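Local structure of valine-pyruvate aminotransferase (Salmonella typhimurium, 3G7Q) at residues Ile243-Leu248 against Gly259-Asn264; Asn100-Asn105 against Lys266-Ile271. The protein catalyses the pyridoxal 5'-phosphate-dependent transfer of an amino group between L-valine and pyruvate, probably serving alanine biosynthesis. All blocks are in the same frame, centred on the assembly; numbering follows the deposited sequence. Where two conformers were deposited one is given.

How the contacts relate
Contacts 1 and 2 meet at strand 259-262, which lies between strands 242-247 and 101-104 in the large mixed sheet; their centres are about 8 Å apart. Contact 1 pairs one edge of this strand with 243-248. Its other edge takes the strand of contact 2, with probable hydrogen bonds between I261 N and A102 O (2.8 Å) and between G259 O and T104 N (2.8 Å). Helix 265-278 follows directly and folds back over the sheet, bringing I268 CD1 to 3.6 Å from I261 O. In this aminotransferase family the cofactor-binding lysine typically comes soon after the strand equivalent to 242-247, so the C-terminal end of 243-248 probably leads into the cofactor site.

Contact 1 of 2, residues Ile243-Leu248 against Gly259-Asn264; sequences ILCMSL and GIIIAN
I262 and the selenomethionine M246 meet on one face of the sheet, with I262 CD1 3.9 Å from M246 SE. They are not paired residues: I262 is bridged to L244 and M246 to I260, and the touch runs diagonally between the two pairs. On I262, CG1 lies beside the backbone N (chi1 -61°), which carries CD1 along the strand to the selenium. I260 and L244 extend this apolar row. I260 CB is 4.1 Å from M246 CB, and the I260 side chain also packs on M290 of helix 285-295; at the other pair L244 CB stands 4.1 Å from I262 CB. L244 and I262 exchange two backbone hydrogen bonds, as do M246 and I260. This antiparallel hairpin belongs to the large domain of the class I aminotransferase fold, where 259-262 is the one strand that runs against all the others. C245 and I261 form a non-hydrogen-bonded pair on the opposite face, next to helices 107-118 and 265-278. There I243 and I261 lie side by side, their CG2 methyls 3.6 Å apart, while I243 CG1 rests 4.0 Å from A263 CB.

Contact 2 of 2, residues Asn100-Asn105 against Lys266-Ile271; sequences NIALTN and KTITAI
The peptide group joining N100 to I101 is covered on one face by I268, whose CG1 stands almost squarely above N100 C at 3.5 Å. The next peptide, I101 to A102, is covered in the same way: I268 CG2 lies over it 3.6 Å from I101 O, and I268 CD1 is 3.8 Å from A102 N. At the edges of these groups the backbones of N100 and A102 bond to those of A263 and I261, so apolar branches take the face and polar atoms the rim. With CG1 beside the backbone N of I268 and CG2 anti to it (chi1 -66°), the CG1-CD1 branch reaches from N100 C across to A102 N, while CG2 lies over the I101 carbonyl. Here a helix packs on an edge strand of the sheet, as in the alpha/beta/alpha large domain of class I aminotransferases; the short axes run 29° from parallel, 8.2 Å apart. A102 points its methyl at the helix, with CB 3.9 Å from I268 CD1 and 4.2 Å from I271 CG2. I101 points away from the helix, and its side chain packs on L81 and L84 of helix 77-92. The carboxamide of N100 also leaves the helix, its OD1 accepting from E97 N and its ND2 donating to A263 O.

Contact 1 of 2, residues Ile243-Leu248 against Gly259-Asn264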
ATOM      1  N   ILE A 243     -17.177  11.808   3.273  1.00 33.95           N
ATOM      2  CA  ILE A 243     -16.156  10.894   2.774  1.00 32.40           C
ATOM      3  C   ILE A 243     -16.285   9.662   3.661  1.00 33.70           C
ATOM      4  O   ILE A 243     -16.057   9.743   4.856  1.00 34.71           O
ATOM      5  CB  ILE A 243     -14.741  11.480   2.850  1.00 33.60           C
ATOM      6  CG1 ILE A 243     -14.647  12.827   2.081  1.00 33.31           C
ATOM      7  CG2 ILE A 243     -13.709  10.484   2.264  1.00 31.84           C
ATOM      8  CD1 ILE A 243     -13.303  13.530   2.275  1.00 31.27           C
ATOM      9  N   LEU A 244     -16.625   8.524   3.062  0.50 32.22           N
ATOM     10  CA  LEU A 244     -16.896   7.294   3.799  0.50 31.61           C
ATOM     11  C   LEU A 244     -15.827   6.245   3.512  0.50 34.01           C
ATOM     12  O   LEU A 244     -15.661   5.872   2.352  0.50 34.19           O
ATOM     13  CB  LEU A 244     -18.285   6.813   3.378  0.50 34.57           C
ATOM     14  CG  LEU A 244     -18.922   5.534   3.909  0.50 34.07           C
ATOM     15  CD1 LEU A 244     -18.886   5.539   5.407  0.50 37.59           C
ATOM     16  CD2 LEU A 244     -20.366   5.456   3.370  0.50 31.14           C
ATOM     17  N   CYS A 245     -15.138   5.753   4.553  1.00 33.97           N
ATOM     18  CA  CYS A 245     -14.069   4.767   4.388  1.00 35.55           C
ATOM     19  C   CYS A 245     -14.576   3.407   4.826  1.00 37.80           C
ATOM     20  O   CYS A 245     -15.113   3.273   5.929  1.00 37.26           O
ATOM     21  CB  CYS A 245     -12.844   5.140   5.200  1.00 38.02           C
ATOM     22  SG  CYS A 245     -12.195   6.768   4.704  1.00 44.42           S
HETATM   23  N   MSE A 246     -14.413   2.415   3.956  1.00 35.30           N
HETATM   24  CA  MSE A 246     -14.819   1.047   4.227  1.00 34.34           C
HETATM   25  C   MSE A 246     -13.621   0.145   3.996  1.00 35.21           C
HETATM   26  O   MSE A 246     -12.610   0.562   3.434  1.00 34.71           O
HETATM   27  CB  MSE A 246     -16.020   0.654   3.356  1.00 35.65           C
HETATM   28  CG  MSE A 246     -17.254   1.549   3.587  1.00 38.87           C
HETATM   29 SE   MSE A 246     -18.732   0.927   2.499  0.75 45.32          SE
HETATM   30  CE  MSE A 246     -19.325  -0.608   4.059  1.00 40.88           C
ATOM     31  N   SER A 247     -13.734  -1.106   4.402  1.00 35.52           N
ATOM     32  CA  SER A 247     -12.612  -2.016   4.286  1.00 38.38           C
ATOM     33  C   SER A 247     -13.094  -3.438   4.231  1.00 36.43           C
ATOM     34  O   SER A 247     -14.163  -3.749   4.708  1.00 36.06           O
ATOM     35  CB  SER A 247     -11.702  -1.838   5.515  1.00 40.39           C
ATOM     36  OG  SER A 247     -10.605  -2.754   5.486  1.00 50.14           O
ATOM     37  N   LEU A 248     -12.295  -4.298   3.628  1.00 35.06           N
ATOM     38  CA  LEU A 248     -12.593  -5.723   3.574  1.00 37.18           C
ATOM     39  C   LEU A 248     -12.013  -6.496   4.763  1.00 35.73           C
ATOM     40  O   LEU A 248     -12.478  -7.573   5.078  1.00 36.44           O
ATOM     41  CB  LEU A 248     -11.980  -6.259   2.286  1.00 39.46           C
ATOM     42  CG  LEU A 248     -12.306  -7.637   1.762  1.00 44.31           C
ATOM     43  CD1 LEU A 248     -13.799  -7.886   1.650  1.00 47.44           C
ATOM     44  CD2 LEU A 248     -11.611  -7.748   0.377  1.00 41.72           C
ATOM     45  N   GLY A 259      -8.973  -1.228   0.964  1.00 43.19           N
ATOM     46  CA  GLY A 259      -9.661  -0.078   1.532  1.00 41.61           C
ATOM     47  C   GLY A 259     -10.513   0.573   0.449  1.00 40.66           C
ATOM     48  O   GLY A 259     -10.169   0.544  -0.740  1.00 40.49           O
ATOM     49  N   ILE A 260     -11.648   1.142   0.848  1.00 35.39           N
ATOM     50  CA  ILE A 260     -12.573   1.752  -0.084  1.00 35.06           C
ATOM     51  C   ILE A 260     -12.903   3.154   0.395  1.00 35.08           C
ATOM     52  O   ILE A 260     -13.149   3.338   1.583  1.00 35.99           O
ATOM     53  CB  ILE A 260     -13.868   0.924  -0.124  1.00 35.59           C
ATOM     54  CG1 ILE A 260     -13.587  -0.488  -0.651  1.00 42.27           C
ATOM     55  CG2 ILE A 260     -14.937   1.609  -0.953  1.00 36.50           C
ATOM     56  CD1 ILE A 260     -14.689  -1.494  -0.338  1.00 43.25           C
ATOM     57  N   ILE A 261     -12.911   4.133  -0.498  1.00 33.42           N
ATOM     58  CA  ILE A 261     -13.290   5.500  -0.139  1.00 32.52           C
ATOM     59  C   ILE A 261     -14.452   5.898  -1.015  1.00 33.82           C
ATOM     60  O   ILE A 261     -14.402   5.745  -2.247  1.00 33.10           O
ATOM     61  CB  ILE A 261     -12.164   6.518  -0.336  1.00 34.95           C
ATOM     62  CG1 ILE A 261     -10.982   6.212   0.583  1.00 36.26           C
ATOM     63  CG2 ILE A 261     -12.648   7.939  -0.079  1.00 34.65           C
ATOM     64  CD1 ILE A 261      -9.727   7.027   0.205  1.00 38.10           C
ATOM     65  N   ILE A 262     -15.499   6.422  -0.389  1.00 31.62           N
ATOM     66  CA  ILE A 262     -16.689   6.892  -1.118  1.00 32.31           C
ATOM     67  C   ILE A 262     -16.770   8.385  -0.872  1.00 31.75           C
ATOM     68  O   ILE A 262     -16.816   8.811   0.275  1.00 33.08           O
ATOM     69  CB  ILE A 262     -17.946   6.127  -0.650  1.00 35.13           C
ATOM     70  CG1 ILE A 262     -17.767   4.627  -0.952  1.00 36.07           C
ATOM     71  CG2 ILE A 262     -19.208   6.645  -1.343  1.00 33.21           C
ATOM     72  CD1 ILE A 262     -18.609   3.778  -0.137  1.00 44.69           C
ATOM     73  N   ALA A 263     -16.794   9.174  -1.943  1.00 31.20           N
ATOM     74  CA  ALA A 263     -16.783  10.638  -1.832  1.00 32.79           C
ATOM     75  C   ALA A 263     -17.230  11.271  -3.122  1.00 32.68           C
ATOM     76  O   ALA A 263     -17.440  10.567  -4.119  1.00 33.91           O
ATOM     77  CB  ALA A 263     -15.367  11.126  -1.456  1.00 32.24           C
ATOM     78  N   ASN A 264     -17.375  12.596  -3.126  1.00 34.04           N
ATOM     79  CA  ASN A 264     -17.720  13.306  -4.360  1.00 35.26           C
ATOM     80  C   ASN A 264     -16.591  13.081  -5.384  1.00 35.92           C
ATOM     81  O   ASN A 264     -15.458  12.779  -5.011  1.00 34.97           O
ATOM     82  CB  ASN A 264     -18.032  14.800  -4.126  1.00 36.02           C
ATOM     83  CG  ASN A 264     -16.841  15.608  -3.616  1.00 40.87           C
ATOM     84  OD1 ASN A 264     -15.742  15.572  -4.179  1.00 44.55           O
ATOM     85  ND2 ASN A 264     -17.078  16.396  -2.569  1.00 36.97           N
TER

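Contact 2 of 2, residues Asn100-Asn105 against Lys266-Ile271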
ATOM      1  N   ASN A 100     -17.328   8.001  -7.824  1.00 34.05           N
ATOM      2  CA  ASN A 100     -17.418   8.320  -6.408  1.00 33.56           C
ATOM      3  C   ASN A 100     -16.666   7.318  -5.536  1.00 32.85           C
ATOM      4  O   ASN A 100     -16.721   7.420  -4.310  1.00 31.88           O
ATOM      5  CB  ASN A 100     -18.881   8.322  -5.956  1.00 33.56           C
ATOM      6  CG  ASN A 100     -19.704   9.364  -6.647  1.00 35.33           C
ATOM      7  OD1 ASN A 100     -20.600   9.036  -7.419  1.00 33.55           O
ATOM      8  ND2 ASN A 100     -19.363  10.635  -6.435  1.00 35.83           N
ATOM      9  N   ILE A 101     -15.922   6.396  -6.139  1.00 30.71           N
ATOM     10  CA  ILE A 101     -15.234   5.363  -5.371  1.00 33.06           C
ATOM     11  C   ILE A 101     -13.743   5.248  -5.735  1.00 35.79           C
ATOM     12  O   ILE A 101     -13.383   5.287  -6.917  1.00 35.28           O
ATOM     13  CB  ILE A 101     -15.887   3.998  -5.609  1.00 34.01           C
ATOM     14  CG1 ILE A 101     -17.425   4.083  -5.420  1.00 33.16           C
ATOM     15  CG2 ILE A 101     -15.291   2.964  -4.680  1.00 34.57           C
ATOM     16  CD1 ILE A 101     -18.137   2.726  -5.529  1.00 34.38           C
ATOM     17  N   ALA A 102     -12.901   5.139  -4.709  1.00 35.60           N
ATOM     18  CA  ALA A 102     -11.447   4.923  -4.878  1.00 36.51           C
ATOM     19  C   ALA A 102     -11.053   3.758  -3.979  1.00 37.37           C
ATOM     20  O   ALA A 102     -11.636   3.559  -2.900  1.00 32.55           O
ATOM     21  CB  ALA A 102     -10.673   6.186  -4.519  1.00 36.07           C
ATOM     22  N   LEU A 103     -10.087   2.953  -4.414  1.00 35.03           N
ATOM     23  CA  LEU A 103      -9.616   1.831  -3.628  1.00 36.83           C
ATOM     24  C   LEU A 103      -8.212   2.129  -3.133  1.00 36.97           C
ATOM     25  O   LEU A 103      -7.456   2.822  -3.810  1.00 36.88           O
ATOM     26  CB  LEU A 103      -9.599   0.565  -4.468  1.00 39.50           C
ATOM     27  CG  LEU A 103     -10.896   0.181  -5.170  1.00 47.36           C
ATOM     28  CD1 LEU A 103     -10.694  -1.095  -5.974  1.00 46.36           C
ATOM     29  CD2 LEU A 103     -12.009   0.013  -4.136  1.00 42.73           C
ATOM     30  N   THR A 104      -7.866   1.619  -1.951  1.00 37.52           N
ATOM     31  CA  THR A 104      -6.548   1.814  -1.369  1.00 39.30           C
ATOM     32  C   THR A 104      -6.117   0.479  -0.768  1.00 39.03           C
ATOM     33  O   THR A 104      -6.875  -0.475  -0.792  1.00 35.92           O
ATOM     34  CB  THR A 104      -6.567   2.853  -0.226  1.00 40.97           C
ATOM     35  OG1 THR A 104      -7.341   2.323   0.859  1.00 40.50           O
ATOM     36  CG2 THR A 104      -7.143   4.223  -0.693  1.00 44.54           C
ATOM     37  N   ASN A 105      -4.921   0.488  -0.187  0.70 41.62           N
ATOM     38  CA  ASN A 105      -4.300  -0.650   0.483  0.70 44.55           C
ATOM     39  C   ASN A 105      -4.929  -0.959   1.832  0.70 45.63           C
ATOM     40  O   ASN A 105      -4.628  -1.982   2.446  0.70 46.01           O
ATOM     41  CB  ASN A 105      -2.808  -0.326   0.702  0.70 46.72           C
ATOM     42  CG  ASN A 105      -1.958  -1.557   0.911  0.70 53.53           C
ATOM     43  OD1 ASN A 105      -1.204  -1.651   1.880  0.70 62.76           O
ATOM     44  ND2 ASN A 105      -2.084  -2.514   0.011  0.70 56.42           N
ATOM     45  N   LYS A 266     -14.718  14.957  -7.279  1.00 39.35           N
ATOM     46  CA  LYS A 266     -13.535  15.816  -7.193  1.00 40.95           C
ATOM     47  C   LYS A 266     -12.559  15.293  -6.164  1.00 40.15           C
ATOM     48  O   LYS A 266     -11.345  15.301  -6.378  1.00 37.35           O
ATOM     49  CB  LYS A 266     -13.923  17.264  -6.871  1.00 43.36           C
ATOM     50  CG  LYS A 266     -14.674  17.945  -8.001  1.00 48.34           C
ATOM     51  CD  LYS A 266     -14.860  19.441  -7.753  1.00 51.90           C
ATOM     52  N   THR A 267     -13.083  14.824  -5.039  1.00 36.43           N
ATOM     53  CA  THR A 267     -12.248  14.281  -4.002  1.00 36.51           C
ATOM     54  C   THR A 267     -11.615  12.982  -4.489  1.00 35.67           C
ATOM     55  O   THR A 267     -10.406  12.757  -4.321  1.00 35.75           O
ATOM     56  CB  THR A 267     -13.081  14.082  -2.695  1.00 34.31           C
ATOM     57  OG1 THR A 267     -13.491  15.371  -2.216  1.00 37.60           O
ATOM     58  CG2 THR A 267     -12.288  13.387  -1.624  1.00 35.79           C
ATOM     59  N   ILE A 268     -12.426  12.143  -5.126  1.00 36.62           N
ATOM     60  CA  ILE A 268     -11.944  10.869  -5.640  1.00 37.31           C
ATOM     61  C   ILE A 268     -10.832  11.080  -6.674  1.00 40.68           C
ATOM     62  O   ILE A 268      -9.829  10.368  -6.654  1.00 41.85           O
ATOM     63  CB  ILE A 268     -13.085  10.027  -6.235  1.00 36.95           C
ATOM     64  CG1 ILE A 268     -14.061   9.604  -5.108  1.00 33.79           C
ATOM     65  CG2 ILE A 268     -12.551   8.781  -6.952  1.00 32.09           C
ATOM     66  CD1 ILE A 268     -13.439   8.813  -3.933  1.00 31.41           C
ATOM     67  N   THR A 269     -11.018  12.054  -7.548  1.00 42.93           N
ATOM     68  CA  THR A 269     -10.000  12.390  -8.539  1.00 45.68           C
ATOM     69  C   THR A 269      -8.676  12.782  -7.858  1.00 47.84           C
ATOM     70  O   THR A 269      -7.619  12.292  -8.243  1.00 50.96           O
ATOM     71  CB  THR A 269     -10.470  13.511  -9.429  1.00 45.64           C
ATOM     72  OG1 THR A 269     -11.624  13.081 -10.163  1.00 42.97           O
ATOM     73  CG2 THR A 269      -9.362  13.898 -10.417  1.00 45.09           C
ATOM     74  N   ALA A 270      -8.744  13.634  -6.836  1.00 49.21           N
ATOM     75  CA  ALA A 270      -7.553  14.059  -6.099  1.00 50.33           C
ATOM     76  C   ALA A 270      -6.855  12.869  -5.444  1.00 53.23           C
ATOM     77  O   ALA A 270      -5.619  12.776  -5.443  1.00 53.69           O
ATOM     78  CB  ALA A 270      -7.923  15.109  -5.053  1.00 49.73           C
ATOM     79  N   ILE A 271      -7.646  11.957  -4.893  1.00 53.67           N
ATOM     80  CA  ILE A 271      -7.115  10.745  -4.282  1.00 57.52           C
ATOM     81  C   ILE A 271      -6.484   9.841  -5.349  1.00 61.62           C
ATOM     82  O   ILE A 271      -5.495   9.144  -5.081  1.00 63.19           O
ATOM     83  CB  ILE A 271      -8.202   9.974  -3.527  1.00 57.68           C
ATOM     84  CG1 ILE A 271      -8.684  10.773  -2.317  1.00 54.69           C
ATOM     85  CG2 ILE A 271      -7.667   8.641  -3.037  1.00 57.58           C
ATOM     86  CD1 ILE A 271      -9.907  10.181  -1.680  1.00 55.87           C
TER